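Local coordinates for protein ORF14 (Streptomyces clavuligerus, PDB 2WPX) that probably acts as an acyltransferase in clavulanic acid biosynthesis, a tandem GNAT protein that binds acetyl-CoA between strands of its N-terminal half, at residues V125-P130 and V329-E334; T157-D162 and V302-A307. All blocks are in the same frame, centred on the assembly; numbering follows the deposited sequence.

Contact 1: V125-P130 and V329-E334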
loop_
_atom_site.group_PDB
_atom_site.type_symbol
_atom_site.label_atom_id
_atom_site.label_comp_id
_atom_site.label_asym_id
_atom_site.label_seq_id
_atom_site.Cartn_x
_atom_site.Cartn_y
_atom_site.Cartn_z
ATOM N N VAL A 125 -5.797 -2.626 9.924
ATOM C CA VAL A 125 -5.173 -2.920 11.179
ATOM C C VAL A 125 -4.261 -4.081 10.984
ATOM O O VAL A 125 -4.619 -5.077 10.320
ATOM C CB VAL A 125 -6.220 -3.271 12.244
ATOM C CG1 VAL A 125 -5.514 -3.589 13.545
ATOM C CG2 VAL A 125 -7.265 -2.108 12.383
ATOM N N VAL A 126 -3.067 -4.001 11.553
ATOM C CA VAL A 126 -2.200 -5.145 11.473
ATOM C C VAL A 126 -2.402 -6.254 12.534
ATOM O O VAL A 126 -2.285 -6.013 13.738
ATOM C CB VAL A 126 -0.783 -4.715 11.489
ATOM C CG1 VAL A 126 0.118 -5.999 11.504
ATOM C CG2 VAL A 126 -0.547 -3.778 10.272
ATOM N N GLU A 127 -2.642 -7.479 12.080
ATOM C CA GLU A 127 -3.017 -8.553 12.959
ATOM C C GLU A 127 -2.204 -9.765 12.596
ATOM O O GLU A 127 -1.443 -9.702 11.645
ATOM C CB GLU A 127 -4.538 -8.827 12.891
ATOM C CG GLU A 127 -5.387 -7.563 13.247
ATOM C CD GLU A 127 -6.784 -7.949 13.629
ATOM O OE1 GLU A 127 -6.885 -8.904 14.436
ATOM O OE2 GLU A 127 -7.772 -7.347 13.093
ATOM N N SER A 128 -2.321 -10.835 13.392
ATOM C CA SER A 128 -1.673 -12.116 13.114
ATOM C C SER A 128 -2.365 -13.032 12.114
ATOM O O SER A 128 -3.567 -13.065 11.976
ATOM C CB SER A 128 -1.468 -12.933 14.388
ATOM O OG SER A 128 -0.999 -12.108 15.431
ATOM N N LEU A 129 -1.536 -13.818 11.455
ATOM C CA LEU A 129 -1.997 -14.888 10.594
ATOM C C LEU A 129 -2.209 -16.128 11.407
ATOM O O LEU A 129 -1.588 -16.314 12.413
ATOM C CB LEU A 129 -0.935 -15.154 9.552
ATOM C CG LEU A 129 -0.849 -13.993 8.587
ATOM C CD1 LEU A 129 0.450 -14.142 7.877
ATOM C CD2 LEU A 129 -2.058 -13.999 7.602
ATOM N N PRO A 130 -3.102 -16.993 10.978
ATOM C CA PRO A 130 -3.182 -18.247 11.699
ATOM C C PRO A 130 -1.842 -18.940 11.673
ATOM O O PRO A 130 -1.369 -19.451 12.687
ATOM C CB PRO A 130 -4.201 -19.055 10.894
ATOM C CG PRO A 130 -4.602 -18.247 9.752
ATOM C CD PRO A 130 -4.188 -16.831 10.003
ATOM N N VAL A 329 -6.161 -6.340 8.296
ATOM C CA VAL A 329 -7.580 -6.533 8.574
ATOM C C VAL A 329 -8.365 -5.202 8.485
ATOM O O VAL A 329 -7.931 -4.184 9.050
ATOM C CB VAL A 329 -7.822 -7.149 9.972
ATOM C CG1 VAL A 329 -9.283 -7.548 10.104
ATOM C CG2 VAL A 329 -6.922 -8.292 10.235
ATOM N N PHE A 330 -9.495 -5.211 7.769
ATOM C CA PHE A 330 -10.252 -3.984 7.515
ATOM C C PHE A 330 -11.268 -3.750 8.589
ATOM O O PHE A 330 -12.078 -4.645 8.918
ATOM C CB PHE A 330 -10.870 -3.989 6.111
ATOM C CG PHE A 330 -9.852 -4.249 5.045
ATOM C CD1 PHE A 330 -8.911 -3.289 4.719
ATOM C CD2 PHE A 330 -9.759 -5.504 4.431
ATOM C CE1 PHE A 330 -7.895 -3.567 3.758
ATOM C CE2 PHE A 330 -8.758 -5.781 3.495
ATOM C CZ PHE A 330 -7.836 -4.813 3.156
ATOM N N TRP A 331 -11.195 -2.571 9.201
ATOM C CA TRP A 331 -12.116 -2.227 10.276
ATOM C C TRP A 331 -12.865 -0.983 9.881
ATOM O O TRP A 331 -12.386 -0.192 9.068
ATOM C CB TRP A 331 -11.378 -1.959 11.591
ATOM C CG TRP A 331 -10.700 -3.160 12.367
ATOM C CD1 TRP A 331 -9.670 -3.925 11.953
ATOM C CD2 TRP A 331 -11.012 -3.610 13.677
ATOM N NE1 TRP A 331 -9.285 -4.812 12.926
ATOM C CE2 TRP A 331 -10.115 -4.659 13.992
ATOM C CE3 TRP A 331 -11.989 -3.249 14.618
ATOM C CZ2 TRP A 331 -10.133 -5.334 15.226
ATOM C CZ3 TRP A 331 -12.008 -3.914 15.840
ATOM C CH2 TRP A 331 -11.088 -4.957 16.126
ATOM N N THR A 332 -13.986 -0.748 10.544
ATOM C CA THR A 332 -14.869 0.348 10.184
ATOM C C THR A 332 -15.571 0.851 11.441
ATOM O O THR A 332 -15.762 0.089 12.427
ATOM C CB THR A 332 -15.940 -0.105 9.131
ATOM O OG1 THR A 332 -16.761 1.004 8.795
ATOM C CG2 THR A 332 -16.881 -1.231 9.701
ATOM N N ALA A 333 -15.967 2.115 11.427
ATOM C CA ALA A 333 -16.532 2.738 12.625
ATOM C C ALA A 333 -17.472 3.856 12.228
ATOM O O ALA A 333 -17.281 4.488 11.203
ATOM C CB ALA A 333 -15.438 3.307 13.484
ATOM N N GLU A 334 -18.492 4.078 13.053
ATOM C CA GLU A 334 -19.311 5.281 12.927
ATOM C C GLU A 334 -18.543 6.586 13.308
ATOM O O GLU A 334 -17.806 6.667 14.309
ATOM C CB GLU A 334 -20.625 5.126 13.711
ATOM C CG GLU A 334 -21.599 4.097 13.112
ATOM C CD GLU A 334 -22.975 4.131 13.790
ATOM O OE1 GLU A 334 -23.126 3.556 14.873
ATOM O OE2 GLU A 334 -23.918 4.744 13.256
#
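An antiparallel strand pairing that joins the two GNAT halves brings Val-125 and Glu-127 of strand 120-127 against Val-329 and Trp-331 of the C-terminal strand 323-334. The register is fixed by Val-125 and Val-329, a hydrogen-bonded pair: Val-125 N gives to Val-329 O at 2.8 Å, and Val-329 N returns the bond to Val-125 O at 2.8 Å. Glu-127 then reaches across at about a right angle to Val-329. Its CG lies beside its own backbone N (chi1 -58°) and the chain runs on extended, so that CD passes 3.4 Å from Val-329 CG2. At the far end Trp-331 NE1 donates to Glu-127 OE2 over 3.0 Å; the acceptor sits near the indole plane, whereas the donor meets the anti side of the carboxylate, 31° out of its plane. OE2 also forms a salt bridge with Arg-150 of strand 149-162, so one oxygen holds both the indole and a guanidinium. Val-125 lies over one face of the same indole, modelled too close for its spacing to be trusted. Helix 138-145 packs on this side, touching Val-125, Glu-127 and Trp-331. The side chain of Val-125 comes within about 4 Å of bound acetyl-CoA, which places the pairing on the fifth strand of the N-terminal GNAT fold, beside the cofactor cleft.

Contact 2: T157-D162 and V302-A307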
loop_
_atom_site.group_PDB
_atom_site.type_symbol
_atom_site.label_atom_id
_atom_site.label_comp_id
_atom_site.label_asym_id
_atom_site.label_seq_id
_atom_site.Cartn_x
_atom_site.Cartn_y
_atom_site.Cartn_z
ATOM N N THR A 157 -3.364 -10.809 2.927
ATOM C CA THR A 157 -2.203 -11.534 3.427
ATOM C C THR A 157 -0.937 -10.875 2.950
ATOM O O THR A 157 -0.669 -10.824 1.742
ATOM C CB THR A 157 -2.146 -12.951 2.881
ATOM O OG1 THR A 157 -3.384 -13.589 3.140
ATOM C CG2 THR A 157 -1.027 -13.722 3.535
ATOM N N HIS A 158 -0.134 -10.422 3.908
ATOM C CA HIS A 158 1.021 -9.596 3.608
ATOM C C HIS A 158 2.255 -10.458 3.619
ATOM O O HIS A 158 2.514 -11.106 4.620
ATOM C CB HIS A 158 1.111 -8.446 4.612
ATOM C CG HIS A 158 2.219 -7.494 4.328
ATOM N ND1 HIS A 158 3.026 -6.992 5.316
ATOM C CD2 HIS A 158 2.668 -6.949 3.168
ATOM C CE1 HIS A 158 3.937 -6.185 4.790
ATOM N NE2 HIS A 158 3.732 -6.130 3.485
ATOM N N GLN A 159 3.002 -10.514 2.518
ATOM C CA GLN A 159 4.007 -11.568 2.388
ATOM C C GLN A 159 5.411 -11.032 2.149
ATOM O O GLN A 159 5.560 -9.952 1.614
ATOM C CB GLN A 159 3.639 -12.440 1.182
ATOM C CG GLN A 159 2.338 -13.254 1.300
ATOM C CD GLN A 159 1.702 -13.435 -0.083
ATOM O OE1 GLN A 159 2.186 -14.235 -0.875
ATOM N NE2 GLN A 159 0.656 -12.653 -0.394
ATOM N N TRP A 160 6.438 -11.787 2.514
ATOM C CA TRP A 160 7.798 -11.346 2.281
ATOM C C TRP A 160 8.596 -12.389 1.536
ATOM O O TRP A 160 8.459 -13.580 1.760
ATOM C CB TRP A 160 8.548 -10.985 3.597
ATOM C CG TRP A 160 8.096 -9.649 4.210
ATOM C CD1 TRP A 160 7.169 -9.493 5.186
ATOM C CD2 TRP A 160 8.526 -8.322 3.848
ATOM N NE1 TRP A 160 6.984 -8.167 5.461
ATOM C CE2 TRP A 160 7.818 -7.422 4.669
ATOM C CE3 TRP A 160 9.461 -7.812 2.933
ATOM C CZ2 TRP A 160 8.009 -6.043 4.606
ATOM C CZ3 TRP A 160 9.637 -6.471 2.854
ATOM C CH2 TRP A 160 8.935 -5.587 3.709
ATOM N N LEU A 161 9.403 -11.906 0.606
ATOM C CA LEU A 161 10.406 -12.710 -0.045
ATOM C C LEU A 161 11.766 -12.127 0.284
ATOM O O LEU A 161 12.028 -10.949 0.055
ATOM C CB LEU A 161 10.202 -12.684 -1.542
ATOM C CG LEU A 161 11.354 -13.278 -2.395
ATOM C CD1 LEU A 161 11.598 -14.785 -2.129
ATOM C CD2 LEU A 161 11.128 -12.977 -3.893
ATOM N N ASP A 162 12.624 -12.966 0.831
ATOM C CA ASP A 162 13.954 -12.595 1.153
ATOM C C ASP A 162 14.885 -13.389 0.256
ATOM O O ASP A 162 15.143 -14.579 0.473
ATOM C CB ASP A 162 14.193 -12.950 2.600
ATOM C CG ASP A 162 15.590 -12.696 3.053
ATOM O OD1 ASP A 162 16.542 -12.561 2.245
ATOM O OD2 ASP A 162 15.738 -12.659 4.282
ATOM N N VAL A 302 11.479 -8.226 -0.630
ATOM C CA VAL A 302 10.398 -7.812 -1.489
ATOM C C VAL A 302 9.105 -8.128 -0.782
ATOM O O VAL A 302 8.916 -9.218 -0.252
ATOM C CB VAL A 302 10.475 -8.523 -2.847
ATOM C CG1 VAL A 302 9.335 -8.049 -3.767
ATOM C CG2 VAL A 302 11.816 -8.285 -3.476
ATOM N N GLU A 303 8.228 -7.154 -0.678
ATOM C CA GLU A 303 6.962 -7.404 -0.026
ATOM C C GLU A 303 5.818 -7.335 -1.053
ATOM O O GLU A 303 5.930 -6.673 -2.117
ATOM C CB GLU A 303 6.727 -6.388 1.105
ATOM C CG GLU A 303 6.287 -5.026 0.609
ATOM C CD GLU A 303 6.106 -4.013 1.755
ATOM O OE1 GLU A 303 5.112 -4.111 2.493
ATOM O OE2 GLU A 303 6.969 -3.127 1.906
ATOM N N THR A 304 4.720 -8.011 -0.721
ATOM C CA THR A 304 3.526 -7.936 -1.515
ATOM C C THR A 304 2.302 -8.266 -0.628
ATOM O O THR A 304 2.489 -8.660 0.545
ATOM C CB THR A 304 3.614 -8.947 -2.707
ATOM O OG1 THR A 304 2.716 -8.559 -3.764
ATOM C CG2 THR A 304 3.337 -10.392 -2.227
ATOM N N ALA A 305 1.082 -8.114 -1.171
ATOM C CA ALA A 305 -0.131 -8.432 -0.417
ATOM C C ALA A 305 -1.240 -8.857 -1.338
ATOM O O ALA A 305 -1.514 -8.192 -2.334
ATOM C CB ALA A 305 -0.627 -7.202 0.411
ATOM N N ASN A 306 -1.898 -9.944 -0.958
ATOM C CA ASN A 306 -3.084 -10.445 -1.642
ATOM C C ASN A 306 -4.263 -10.498 -0.726
ATOM O O ASN A 306 -4.122 -10.794 0.468
ATOM C CB ASN A 306 -2.832 -11.856 -2.097
ATOM C CG ASN A 306 -1.796 -11.904 -3.112
ATOM O OD1 ASN A 306 -0.687 -12.397 -2.884
ATOM N ND2 ASN A 306 -2.117 -11.353 -4.280
ATOM N N ALA A 307 -5.440 -10.271 -1.285
ATOM C CA ALA A 307 -6.631 -10.657 -0.566
ATOM C C ALA A 307 -6.533 -12.158 -0.276
ATOM O O ALA A 307 -6.187 -12.965 -1.157
ATOM C CB ALA A 307 -7.865 -10.347 -1.358
#
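Two first torsions bring His-158 and Glu-303 together: the histidine CG is anti to the backbone N (chi1 -176°), while the glutamate CG stands between backbone N and carbonyl carbon (chi1 77°) and its chain continues extended. Both belong to the antiparallel pairing of strands 149-162 and 301-307, which carries the end of the first GNAT half onto the second. His-158 NE2 donates to Glu-303 OE1 at 2.6 Å, with the oxygen near the imidazole plane and the carboxylate turned about 45° from it. Because His-158 ND1 is hydrogen-bonded to Asp-326 OD2 of strand 323-334, the ring bridges two carboxylates, which would probably favour a positively charged imidazole; Trp-328 stacks on it as well. On the same face Glu-303 runs alongside Trp-160, and its CB makes a CH-pi contact 3.4 Å from the centroid of the six-membered ring, almost straight above it. Arg-37 adds a cation-pi contact to this indole. The hydrogen-bonded pairs Thr-157 with Asn-306, Gln-159 with Thr-304 and Leu-161 with Val-302 put their side chains on the other face. There Gln-159, bent at its second torsion, turns its amide back along the strand toward Asn-306, and NE2 donates to Asn-306 OD1 at 2.8 Å. The same nitrogen makes a second hydrogen bond, within its own strand, to Thr-157 O at 3.1 Å. That carbonyl also accepts from Asn-306 N at 3.1 Å, and the two donors reach Thr-157 O from opposite faces of its plane.

Contact 2 is nested inside the loop closed by contact 1: the segments follow in the order 125-130, 157-162, 302-307, 329-334. Their centres lie about 17 Å apart, and they meet at Leu-129 CD2 and Thr-157 CG2, 4.2 Å from each other. Across the sheet region the strands run 120-127, 323-334, 149-162, 301-307, so strands 323-334 and 149-162 sit side by side between their partners. The last strand of each GNAT half thus pairs with a strand of the other half, consistent with an exchange of terminal strands that joins the tandem domains. Contact 1 borders acetyl-CoA; in contact 2 the side chain of His-158 is about 13 Å from the bound acetyl-CoA.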